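Local coordinates for protein protocatechuate decarboxylase (Klebsiella pneumoniae, PDB 5O3M) that probably decarboxylates 3,4-dihydroxybenzoate (protocatechuate) to catechol, as a member of the UbiD family of prenylated-flavin-dependent decarboxylases, at residues A[26-29]-A[30-34]; A[484-487]-A[488-491]. One frame throughout, in Å; residues are numbered along the deposited sequence.

Contact 1: A[26-29]-A[30-34]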
loop_
_atom_site.group_PDB
_atom_site.type_symbol
_atom_site.label_atom_id
_atom_site.label_comp_id
_atom_site.label_asym_id
_atom_site.label_seq_id
_atom_site.Cartn_x
_atom_site.Cartn_y
_atom_site.Cartn_z
ATOM N N GLN A 26 -38.618 -34.375 23.693
ATOM C CA GLN A 26 -37.601 -35.334 24.118
ATOM C C GLN A 26 -37.021 -36.165 22.977
ATOM O O GLN A 26 -36.041 -36.886 23.197
ATOM C CB GLN A 26 -38.144 -36.276 25.216
ATOM C CG GLN A 26 -39.161 -37.328 24.748
ATOM C CD GLN A 26 -39.372 -38.481 25.748
ATOM O OE1 GLN A 26 -38.504 -38.793 26.569
ATOM N NE2 GLN A 26 -40.535 -39.114 25.669
ATOM N N ASP A 27 -37.564 -36.074 21.768
ATOM C CA ASP A 27 -37.013 -36.799 20.634
ATOM C C ASP A 27 -37.419 -36.070 19.362
ATOM O O ASP A 27 -38.037 -35.001 19.409
ATOM C CB ASP A 27 -37.466 -38.264 20.629
ATOM C CG ASP A 27 -38.993 -38.428 20.489
ATOM O OD1 ASP A 27 -39.682 -37.522 19.958
ATOM O OD2 ASP A 27 -39.500 -39.480 20.914
ATOM N N LEU A 28 -37.070 -36.669 18.217
ATOM C CA LEU A 28 -37.301 -36.026 16.926
ATOM C C LEU A 28 -38.790 -35.891 16.613
ATOM O O LEU A 28 -39.219 -34.875 16.051
ATOM C CB LEU A 28 -36.602 -36.813 15.822
ATOM C CG LEU A 28 -36.827 -36.358 14.376
ATOM C CD1 LEU A 28 -36.239 -34.963 14.089
ATOM C CD2 LEU A 28 -36.238 -37.382 13.435
ATOM N N ARG A 29 -39.593 -36.910 16.935
ATOM C CA ARG A 29 -41.027 -36.829 16.658
ATOM C C ARG A 29 -41.684 -35.693 17.434
ATOM O O ARG A 29 -42.478 -34.929 16.869
ATOM C CB ARG A 29 -41.702 -38.180 16.941
ATOM C CG ARG A 29 -41.190 -39.232 15.953
ATOM C CD ARG A 29 -41.813 -40.620 16.077
ATOM N NE ARG A 29 -41.020 -41.538 15.271
ATOM C CZ ARG A 29 -41.370 -42.773 14.929
ATOM N NH1 ARG A 29 -42.539 -43.284 15.313
ATOM N NH2 ARG A 29 -40.534 -43.498 14.189
ATOM N N ASP A 30 -41.353 -35.540 18.724
ATOM C CA ASP A 30 -41.849 -34.372 19.456
ATOM C C ASP A 30 -41.511 -33.086 18.720
ATOM O O ASP A 30 -42.330 -32.161 18.660
ATOM C CB ASP A 30 -41.274 -34.315 20.872
ATOM C CG ASP A 30 -41.742 -35.449 21.739
ATOM O OD1 ASP A 30 -42.666 -36.176 21.327
ATOM O OD2 ASP A 30 -41.169 -35.623 22.832
ATOM N N ALA A 31 -40.306 -33.003 18.151
ATOM C CA ALA A 31 -39.901 -31.770 17.477
ATOM C C ALA A 31 -40.731 -31.535 16.228
ATOM O O ALA A 31 -41.137 -30.400 15.950
ATOM C CB ALA A 31 -38.412 -31.812 17.136
ATOM N N ILE A 32 -40.983 -32.598 15.458
ATOM C CA ILE A 32 -41.861 -32.495 14.295
ATOM C C ILE A 32 -43.259 -32.064 14.723
ATOM O O ILE A 32 -43.915 -31.267 14.039
ATOM C CB ILE A 32 -41.895 -33.837 13.535
ATOM C CG1 ILE A 32 -40.505 -34.190 13.001
ATOM C CG2 ILE A 32 -42.946 -33.797 12.423
ATOM C CD1 ILE A 32 -40.436 -35.553 12.348
ATOM N N ALA A 33 -43.740 -32.595 15.851
ATOM C CA ALA A 33 -45.055 -32.202 16.352
ATOM C C ALA A 33 -45.096 -30.710 16.670
ATOM O O ALA A 33 -46.082 -30.029 16.366
ATOM C CB ALA A 33 -45.421 -33.033 17.586
ATOM N N LEU A 34 -44.031 -30.177 17.278
ATOM C CA LEU A 34 -44.004 -28.741 17.543
ATOM C C LEU A 34 -44.070 -27.950 16.245
ATOM O O LEU A 34 -44.785 -26.949 16.151
ATOM C CB LEU A 34 -42.753 -28.359 18.334
ATOM C CG LEU A 34 -42.749 -26.884 18.761
ATOM C CD1 LEU A 34 -42.366 -26.745 20.217
ATOM C CD2 LEU A 34 -41.820 -26.047 17.881
#

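Contact 2: A[484-487]-A[488-491]. With 9JE (pentane-1,5-diol), chain H.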
loop_
_atom_site.group_PDB
_atom_site.type_symbol
_atom_site.label_atom_id
_atom_site.label_comp_id
_atom_site.label_asym_id
_atom_site.label_seq_id
_atom_site.Cartn_x
_atom_site.Cartn_y
_atom_site.Cartn_z
ATOM N N THR A 484 -18.266 0.837 11.111
ATOM C CA THR A 484 -18.762 1.637 12.225
ATOM C C THR A 484 -18.475 3.115 11.955
ATOM O O THR A 484 -17.451 3.467 11.361
ATOM C CB THR A 484 -18.130 1.187 13.550
ATOM O OG1 THR A 484 -16.728 1.509 13.571
ATOM C CG2 THR A 484 -18.287 -0.342 13.713
ATOM N N VAL A 485 -19.409 3.968 12.350
ATOM C CA VAL A 485 -19.206 5.413 12.221
ATOM C C VAL A 485 -18.074 5.837 13.156
ATOM O O VAL A 485 -18.060 5.426 14.334
ATOM C CB VAL A 485 -20.506 6.167 12.553
ATOM C CG1 VAL A 485 -20.286 7.670 12.489
ATOM C CG2 VAL A 485 -21.664 5.721 11.637
ATOM N N PRO A 486 -17.089 6.616 12.692
ATOM C CA PRO A 486 -16.067 7.141 13.609
ATOM C C PRO A 486 -16.709 7.899 14.762
ATOM O O PRO A 486 -17.607 8.718 14.564
ATOM C CB PRO A 486 -15.234 8.074 12.714
ATOM C CG PRO A 486 -15.423 7.530 11.304
ATOM C CD PRO A 486 -16.859 7.029 11.295
ATOM N N TRP A 487 -16.226 7.632 15.979
ATOM C CA TRP A 487 -16.835 8.218 17.169
ATOM C C TRP A 487 -17.108 9.715 16.994
ATOM O O TRP A 487 -18.202 10.205 17.302
ATOM C CB TRP A 487 -15.943 7.968 18.387
ATOM C CG TRP A 487 -16.395 8.783 19.575
ATOM C CD1 TRP A 487 -15.874 9.974 19.996
ATOM C CD2 TRP A 487 -17.495 8.492 20.451
ATOM N NE1 TRP A 487 -16.575 10.440 21.083
ATOM C CE2 TRP A 487 -17.576 9.555 21.383
ATOM C CE3 TRP A 487 -18.418 7.439 20.538
ATOM C CZ2 TRP A 487 -18.531 9.588 22.402
ATOM C CZ3 TRP A 487 -19.375 7.474 21.550
ATOM C CH2 TRP A 487 -19.425 8.545 22.470
ATOM N N ALA A 488 -16.133 10.453 16.473
ATOM C CA ALA A 488 -16.239 11.909 16.440
ATOM C C ALA A 488 -17.326 12.403 15.495
ATOM O O ALA A 488 -17.781 13.541 15.634
ATOM C CB ALA A 488 -14.883 12.512 16.039
ATOM N N LEU A 489 -17.751 11.581 14.542
ATOM C CA LEU A 489 -18.692 11.991 13.507
ATOM C C LEU A 489 -20.113 11.458 13.730
ATOM O O LEU A 489 -20.983 11.669 12.877
ATOM C CB LEU A 489 -18.170 11.531 12.148
ATOM C CG LEU A 489 -16.688 11.886 11.955
ATOM C CD1 LEU A 489 -16.094 11.219 10.710
ATOM C CD2 LEU A 489 -16.510 13.432 11.916
ATOM N N LYS A 490 -20.376 10.788 14.854
ATOM C CA LYS A 490 -21.634 10.046 14.996
ATOM C C LYS A 490 -22.866 10.938 14.847
ATOM O O LYS A 490 -23.891 10.478 14.341
ATOM C CB LYS A 490 -21.633 9.308 16.327
ATOM C CG LYS A 490 -20.562 8.158 16.323
ATOM C CD LYS A 490 -20.365 7.534 17.701
ATOM C CE LYS A 490 -21.685 6.959 18.216
ATOM N NZ LYS A 490 -21.988 5.663 17.600
ATOM N N SER A 491 -22.777 12.230 15.205
ATOM C CA SER A 491 -23.945 13.099 15.060
ATOM C C SER A 491 -24.352 13.303 13.601
ATOM O O SER A 491 -25.485 13.705 13.339
ATOM C CB SER A 491 -23.703 14.461 15.733
ATOM O OG SER A 491 -22.756 15.227 14.999
HETATM C C02 9JE H . -24.369 4.878 14.461
HETATM C C03 9JE H . -25.189 4.470 15.672
HETATM C C04 9JE H . -26.353 5.392 16.013
HETATM C C05 9JE H . -27.254 4.580 16.976
HETATM C C06 9JE H . -28.401 5.449 17.476
HETATM O O01 9JE H . -23.486 5.862 14.952
HETATM O O07 9JE H . -28.558 6.441 16.438
HETATM O O HOH W 1 -20.040 4.307 16.016
#

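Contact 1: A[26-29]-A[30-34]
D27 and D30 meet at the first turn of helix 28-36, where D27 holds the N-cap position. The evidence for the cap is a nearly linear bond, 177° at the hydrogen, from D30 N to D27 OD1 at 2.9 Å, the donor coming in almost along the C-O axis of the carboxylate. A chi1 of 62°, with CG lodged between the backbone N and the carbonyl carbon, turns the D27 carboxylate back over the open end of the helix.

D30 answers from the opposite direction along the chain. Its OD2 accepts from Q26 N at 3.0 Å through the lone pair that faces away from OD1. In a classic capping box this return bond would go to the N-H of the cap residue; here it goes one residue further back, which ties the lead-in to the first turn. The Q26 side chain also lies against this oxygen, with CG 3.3 Å from D30 OD2, while its amide oxygen OE1 is hydrogen-bonded to R263.

Behind the cap the main-chain ladder starts with a long bond, A31 N to D27 O at 3.3 Å, and tightens to 2.9 Å between I32 N and L28 O. L28 CG approaches I32 CD1 to 4.2 Å on the apolar side.

In the next shell, D27 OD2 forms salt bridges with R280 and R332, and R29 is paired with E282 and the carbonyl of N333. The two carboxylates, with D27 OD1 and D30 OD1 only 3.5 Å apart, are like charges at close range. The helix N-terminus and the two arginines on D27 would be expected to offset that cost, consistent with both aspartates being ionised.

Contact 2: A[484-487]-A[488-491]
K490 reaches both the W487 ring and the bound pentane-1,5-diol because its chain runs out extended through CD and then bends twice, at chi3 59° and chi4 79°. The extended first part sets CD beside the indole; the two bends then turn CE and NZ away from the ring toward the diol. On the opposing residue, W487 CG stands anti to the backbone N (chi1 169°), which places the six-membered ring alongside that chain. The closest approach is CE3 to K490 CD, 3.4 Å, and the lysine comes to the ring obliquely.

On its other flank K490 meets V485, whose CG1 lies 3.7 Å from K490 CA. The second methyl of V485, CG2, faces the diol hydroxyl O01. That hydroxyl accepts from K490 NZ at 3.0 Å. NZ also donates to a water 2.9 Å away, which also lies within hydrogen-bonding range of V485 O, so solvent links the lysine head to the backbone five residues earlier, just ahead of the turn. The same carbonyl is held by K392.

The backbone coils tightly beneath these groups. L489 N donates to P486 O at 2.9 Å from well above the carbonyl plane, and the following i+3 bond, K490 N to W487 O, is weak at 3.3 Å. L489 CD1 packs on P486 CG at 3.8 Å, closing the apolar side, and P486 itself lies against Y466 of a second subunit and R471 of a third.

D422, which accepts from V485 N, lines the pocket with E423, D424 and R440. Successive i+3 bonds define a 3-10 turn, and the loop after strand 475-482 gives the diol site V485, just before that turn, and K490 within it.

How the contacts relate
Contacts 1 and 2 lie far apart, with centres 48 Å from each other and nearest atoms about 35 Å apart, and they share no helix or strand. Both are partly buried local turns. Contact 1 sits nearer the middle of the chain, 19 Å from its centre against 37 Å for contact 2, and no other subunit touches it; contact 2 is peripheral and borders two neighbouring copies. Their chemistry follows this placing. The helix start of 26-34 is fixed by carboxylates and salt bridges within its own chain, whereas the 3-10 turn of 484-491 combines apolar packing with a lysine turned to water and a small bound alcohol.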